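Local coordinates for 5-oxopent-3-ene-1,2,5-tricarboxylate decarboxylase (Exiguobacterium antarcticum B7, PDB 6IYM), which belongs to the fumarylacetoacetate hydrolase family and holds a magnesium ion with three carboxylates in a fold rich in beta strands, at residues Ser102-Pro107 with Gly176-Gly181; Asp122-Leu127 with Ile153-Ala158. All coordinates share one frame; numbering follows the deposited sequence.

Contact 1 (Ser102-Pro107 with Gly176-Gly181)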
loop_
_atom_site.group_PDB
_atom_site.type_symbol
_atom_site.label_atom_id
_atom_site.label_comp_id
_atom_site.label_asym_id
_atom_site.label_seq_id
_atom_site.Cartn_x
_atom_site.Cartn_y
_atom_site.Cartn_z
ATOM N N SER A 102 -3.944 -3.907 -6.721
ATOM C CA SER A 102 -4.938 -3.934 -7.817
ATOM C C SER A 102 -4.241 -3.692 -9.181
ATOM O O SER A 102 -4.862 -4.014 -10.180
ATOM C CB SER A 102 -6.013 -2.921 -7.550
ATOM O OG SER A 102 -5.463 -1.598 -7.478
ATOM N N SER A 103 -3.016 -3.129 -9.235
ATOM C CA SER A 103 -2.309 -2.803 -10.517
ATOM C C SER A 103 -1.510 -3.989 -11.057
ATOM O O SER A 103 -1.122 -3.934 -12.252
ATOM C CB SER A 103 -1.443 -1.581 -10.410
ATOM O OG SER A 103 -0.273 -1.832 -9.645
ATOM N N ILE A 104 -1.327 -5.040 -10.261
ATOM C CA ILE A 104 -0.513 -6.243 -10.612
ATOM C C ILE A 104 -1.169 -7.007 -11.762
ATOM O O ILE A 104 -2.360 -7.209 -11.721
ATOM C CB ILE A 104 -0.358 -7.161 -9.399
ATOM C CG1 ILE A 104 0.479 -6.513 -8.286
ATOM C CG2 ILE A 104 0.177 -8.514 -9.836
ATOM C CD1 ILE A 104 1.920 -6.295 -8.636
ATOM N N VAL A 105 -0.362 -7.422 -12.731
ATOM C CA VAL A 105 -0.706 -8.454 -13.741
ATOM C C VAL A 105 0.520 -9.341 -13.846
ATOM O O VAL A 105 1.600 -8.912 -13.410
ATOM C CB VAL A 105 -1.098 -7.825 -15.097
ATOM C CG1 VAL A 105 -2.281 -6.873 -14.957
ATOM C CG2 VAL A 105 0.064 -7.105 -15.773
ATOM N N GLY A 106 0.357 -10.513 -14.442
ATOM C CA GLY A 106 1.417 -11.525 -14.539
ATOM C C GLY A 106 2.017 -11.560 -15.935
ATOM O O GLY A 106 1.680 -10.751 -16.789
ATOM N N PRO A 107 2.920 -12.513 -16.213
ATOM C CA PRO A 107 3.542 -12.603 -17.528
ATOM C C PRO A 107 2.523 -12.671 -18.687
ATOM O O PRO A 107 1.509 -13.350 -18.563
ATOM C CB PRO A 107 4.384 -13.876 -17.410
ATOM C CG PRO A 107 4.688 -13.983 -15.950
ATOM C CD PRO A 107 3.426 -13.504 -15.260
ATOM N N GLY A 176 -3.381 -2.574 -14.331
ATOM C CA GLY A 176 -2.468 -3.016 -15.399
ATOM C C GLY A 176 -1.055 -2.498 -15.210
ATOM O O GLY A 176 -0.158 -3.039 -15.879
ATOM N N PHE A 177 -0.826 -1.537 -14.305
ATOM C CA PHE A 177 0.451 -0.778 -14.241
ATOM C C PHE A 177 1.551 -1.515 -13.455
ATOM O O PHE A 177 2.591 -0.862 -13.167
ATOM C CB PHE A 177 0.217 0.613 -13.666
ATOM C CG PHE A 177 -0.273 1.640 -14.655
ATOM C CD1 PHE A 177 -0.989 1.277 -15.776
ATOM C CD2 PHE A 177 -0.055 2.981 -14.415
ATOM C CE1 PHE A 177 -1.441 2.240 -16.672
ATOM C CE2 PHE A 177 -0.502 3.948 -15.305
ATOM C CZ PHE A 177 -1.195 3.570 -16.439
ATOM N N CYS A 178 1.391 -2.794 -13.089
ATOM C CA CYS A 178 2.472 -3.511 -12.360
ATOM C C CYS A 178 2.616 -4.961 -12.816
ATOM O O CYS A 178 2.373 -5.895 -12.047
ATOM C CB CYS A 178 2.262 -3.400 -10.850
ATOM S SG CYS A 178 3.785 -3.711 -9.925
ATOM N N PRO A 179 3.130 -5.210 -14.045
ATOM C CA PRO A 179 3.670 -6.511 -14.411
ATOM C C PRO A 179 4.645 -6.999 -13.351
ATOM O O PRO A 179 5.479 -6.215 -12.910
ATOM C CB PRO A 179 4.465 -6.241 -15.693
ATOM C CG PRO A 179 3.677 -5.116 -16.327
ATOM C CD PRO A 179 3.236 -4.259 -15.160
ATOM N N PHE A 180 4.518 -8.269 -12.990
ATOM C CA PHE A 180 5.277 -8.905 -11.901
ATOM C C PHE A 180 5.526 -10.354 -12.288
ATOM O O PHE A 180 4.566 -11.072 -12.499
ATOM C CB PHE A 180 4.490 -8.737 -10.603
ATOM C CG PHE A 180 5.033 -9.467 -9.400
ATOM C CD1 PHE A 180 6.375 -9.417 -9.090
ATOM C CD2 PHE A 180 4.166 -10.038 -8.471
ATOM C CE1 PHE A 180 6.850 -10.042 -7.948
ATOM C CE2 PHE A 180 4.641 -10.629 -7.307
ATOM C CZ PHE A 180 5.985 -10.670 -7.068
ATOM N N GLY A 181 6.785 -10.768 -12.367
ATOM C CA GLY A 181 7.137 -12.175 -12.619
ATOM C C GLY A 181 8.425 -12.268 -13.410
ATOM O O GLY A 181 9.187 -11.294 -13.409
HETATM O O HOH W 1 -3.993 -5.044 -12.583
#
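CD1 of Ile104 meets SG of Cys178 at 3.4 Å, on one face of a two-strand pairing, so the end of the isoleucine does the touching. The longer branch of Ile104 runs beside its own backbone N (chi1 -66°), then turns again at CG1 so that CD1 swings across to the other strand. Ile104 CD1 also packs against Phe180 CB, 4.1 Å away. On the reverse face Val105 meets Pro179, where CG2 of the valine is 4.2 Å from CG of the proline ring, while CG1 leans to Gly176 CA. The ladder beneath these side chains is parallel: the short strand 104-105 lies along the start of strand 178-186 in the larger of the chain's two mixed sheets, within the fumarylacetoacetate hydrolase family region. Val105 N donates to Cys178 O at 3.2 Å, and the same oxygen takes a CA-H contact from Ile104. Further on, Phe180 N makes a weak bond to Val105 O. Where the strands begin, Ser103 O collects Cys178 N at 2.9 Å and, weakly, Gly176 N. The hydroxyl of Ser103 bends back between its own backbone N and carbonyl carbon (chi1 73°), which brings OG to 3.2 Å from CB of Cys178, but its hydrogen bond goes to Ala100 O. A water ties this end together, donating to Ser102 O and Ile104 O and accepting from Gly176 N. Beyond the faces, Asn273 and Leu271 of strand 269-276 touch Pro179, and Tyr66 meets the Phe180 ring edge-to-face.

Contact 2 (Asp122-Leu127 with Ile153-Ala158); sequences DYEGEL and INDVTA. With MG (magnesium ion), chain C.
The side chains of Glu124 and Asp155 run alongside each other toward the metal, with their carboxylate planes turned 82° apart; that of Glu126 is turned almost as steeply against Asp155. One oxygen of each binds the magnesium ion: OE2 of Glu124 and OE2 of Glu126 at 2.0 Å, OD2 of Asp155 at 2.1 Å. Shared coordination explains why Glu124 OE2 and Asp155 OD2 come within 3.0 Å of each other. Second-shell partners hold the groups: Arg159 pairs with Glu124 OE1, Lys99 with Asp155 OD1, Lys172 reaches Asp155 OD2, and Glu126 has a polar partner in Gly240. Glu124 and Glu126 both extend beyond CG, reaching the metal from alternate positions along one strand. On the Tyr123 ring, Asp122 OD1 lies over one face near the rim, accepting from Tyr123 N, while OD2 is held by His247 N and a salt bridge to Arg159; the phenol oxygen bonds Gly244 and Arg206. Asn154 OD1 takes Glu124 N almost straight, at 3.1 Å and 170°, standing in for a backbone acceptor beside the inverse gamma turn centred on Asp155, which interrupts the second strand. Asp155 N returns a 2.8 Å bond to Glu124 O. Antiparallel hydrogen-bonded pairs flank this break, Asp122 with Thr157 and Glu126 with Ile153, though Glu126 N to Ile153 O is weak. Strand 121-131 has strand 236-238 along its other side, strand 147-158 has strand 178-186, and strand 260-265, of the second sheet, packs on the side chains of Tyr123 and Asn154.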
loop_
_atom_site.group_PDB
_atom_site.type_symbol
_atom_site.label_atom_id
_atom_site.label_comp_id
_atom_site.label_asym_id
_atom_site.label_seq_id
_atom_site.Cartn_x
_atom_site.Cartn_y
_atom_site.Cartn_z
ATOM N N ASP A 122 4.465 5.208 -19.757
ATOM C CA ASP A 122 5.918 4.911 -19.822
ATOM C C ASP A 122 6.197 3.607 -19.096
ATOM O O ASP A 122 5.336 3.216 -18.277
ATOM C CB ASP A 122 6.747 6.063 -19.243
ATOM C CG ASP A 122 8.166 6.183 -19.783
ATOM O OD1 ASP A 122 8.569 5.324 -20.599
ATOM O OD2 ASP A 122 8.896 7.090 -19.312
ATOM N N TYR A 123 7.350 2.991 -19.419
ATOM C CA TYR A 123 7.883 1.741 -18.836
ATOM C C TYR A 123 8.991 2.077 -17.815
ATOM O O TYR A 123 9.643 3.157 -17.867
ATOM C CB TYR A 123 8.424 0.812 -19.929
ATOM C CG TYR A 123 9.419 1.490 -20.839
ATOM C CD1 TYR A 123 10.765 1.527 -20.545
ATOM C CD2 TYR A 123 8.991 2.194 -21.951
ATOM C CE1 TYR A 123 11.666 2.194 -21.361
ATOM C CE2 TYR A 123 9.874 2.878 -22.772
ATOM C CZ TYR A 123 11.219 2.893 -22.467
ATOM O OH TYR A 123 12.081 3.605 -23.258
ATOM N N GLU A 124 9.266 1.129 -16.924
ATOM C CA GLU A 124 10.474 1.129 -16.044
ATOM C C GLU A 124 10.756 -0.320 -15.649
ATOM O O GLU A 124 9.977 -0.877 -14.869
ATOM C CB GLU A 124 10.283 1.945 -14.759
ATOM C CG GLU A 124 10.174 3.447 -14.955
ATOM C CD GLU A 124 10.244 4.310 -13.691
ATOM O OE1 GLU A 124 10.213 5.536 -13.840
ATOM O OE2 GLU A 124 10.265 3.759 -12.565
ATOM N N GLY A 125 11.822 -0.903 -16.186
ATOM C CA GLY A 125 12.224 -2.281 -15.853
ATOM C C GLY A 125 12.987 -2.298 -14.562
ATOM O O GLY A 125 13.838 -1.394 -14.378
ATOM N N GLU A 126 12.682 -3.228 -13.656
ATOM C CA GLU A 126 13.223 -3.141 -12.257
ATOM C C GLU A 126 13.450 -4.519 -11.619
ATOM O O GLU A 126 12.631 -5.456 -11.835
ATOM C CB GLU A 126 12.283 -2.302 -11.395
ATOM C CG GLU A 126 12.080 -0.875 -11.879
ATOM C CD GLU A 126 11.550 0.148 -10.860
ATOM O OE1 GLU A 126 11.536 -0.164 -9.634
ATOM O OE2 GLU A 126 11.216 1.297 -11.288
ATOM N N LEU A 127 14.529 -4.631 -10.842
ATOM C CA LEU A 127 14.787 -5.788 -9.955
ATOM C C LEU A 127 13.896 -5.644 -8.724
ATOM O O LEU A 127 13.912 -4.575 -8.104
ATOM C CB LEU A 127 16.260 -5.799 -9.552
ATOM C CG LEU A 127 16.649 -6.837 -8.501
ATOM C CD1 LEU A 127 16.408 -8.239 -9.016
ATOM C CD2 LEU A 127 18.109 -6.650 -8.095
ATOM N N ILE A 153 9.770 -6.429 -11.761
ATOM C CA ILE A 153 8.623 -5.495 -11.776
ATOM C C ILE A 153 8.818 -4.572 -12.976
ATOM O O ILE A 153 9.937 -4.104 -13.168
ATOM C CB ILE A 153 8.560 -4.712 -10.453
ATOM C CG1 ILE A 153 8.112 -5.628 -9.322
ATOM C CG2 ILE A 153 7.673 -3.491 -10.571
ATOM C CD1 ILE A 153 6.660 -5.893 -9.347
ATOM N N ASN A 154 7.752 -4.328 -13.735
ATOM C CA ASN A 154 7.659 -3.192 -14.681
ATOM C C ASN A 154 6.824 -2.126 -13.976
ATOM O O ASN A 154 5.581 -2.314 -13.843
ATOM C CB ASN A 154 7.098 -3.619 -16.039
ATOM C CG ASN A 154 7.260 -2.562 -17.114
ATOM O OD1 ASN A 154 7.559 -1.397 -16.827
ATOM N ND2 ASN A 154 6.957 -2.935 -18.341
ATOM N N ASP A 155 7.487 -1.058 -13.530
ATOM C CA ASP A 155 6.845 0.065 -12.802
ATOM C C ASP A 155 6.218 0.938 -13.874
ATOM O O ASP A 155 6.745 2.021 -14.140
ATOM C CB ASP A 155 7.854 0.789 -11.886
ATOM C CG ASP A 155 7.362 2.057 -11.179
ATOM O OD1 ASP A 155 6.147 2.315 -11.180
ATOM O OD2 ASP A 155 8.221 2.815 -10.635
ATOM N N VAL A 156 5.150 0.466 -14.494
ATOM C CA VAL A 156 4.443 1.234 -15.563
ATOM C C VAL A 156 3.917 2.527 -14.912
ATOM O O VAL A 156 3.445 2.464 -13.758
ATOM C CB VAL A 156 3.320 0.418 -16.236
ATOM C CG1 VAL A 156 2.547 1.264 -17.243
ATOM C CG2 VAL A 156 3.821 -0.858 -16.880
ATOM N N THR A 157 4.021 3.657 -15.616
ATOM C CA THR A 157 3.842 5.016 -15.072
ATOM C C THR A 157 3.137 5.919 -16.096
ATOM O O THR A 157 3.535 5.911 -17.275
ATOM C CB THR A 157 5.199 5.636 -14.714
ATOM O OG1 THR A 157 5.949 4.827 -13.809
ATOM C CG2 THR A 157 5.049 7.030 -14.141
ATOM N N ALA A 158 2.168 6.714 -15.634
ATOM C CA ALA A 158 1.543 7.822 -16.380
ATOM C C ALA A 158 2.287 9.094 -15.987
ATOM O O ALA A 158 1.999 9.643 -14.923
ATOM C CB ALA A 158 0.069 7.915 -16.039
HETATM MG MG MG C . 10.310 2.959 -10.716
#

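Contact 2 is nested in the chain loop that contact 1 closes, and the centres of the two lie about 10 Å apart. Strand 147-158 joins them, being the sheet neighbour of strand 178-186: Asn154 N probably hydrogen-bonds Pro179 O at 3.1 Å. On one face Ile153 CD1 reaches across to contact 1, 3.5 Å from Phe180 CD1 and 3.7 Å from Cys178 SG. The magnesium ion belongs to contact 2, whereas in contact 1 the Cys178 side chain is about 9 Å from it. Lys99 spans the two, bonding Phe177 O in contact 1 and the metal ligand Asp155 in contact 2.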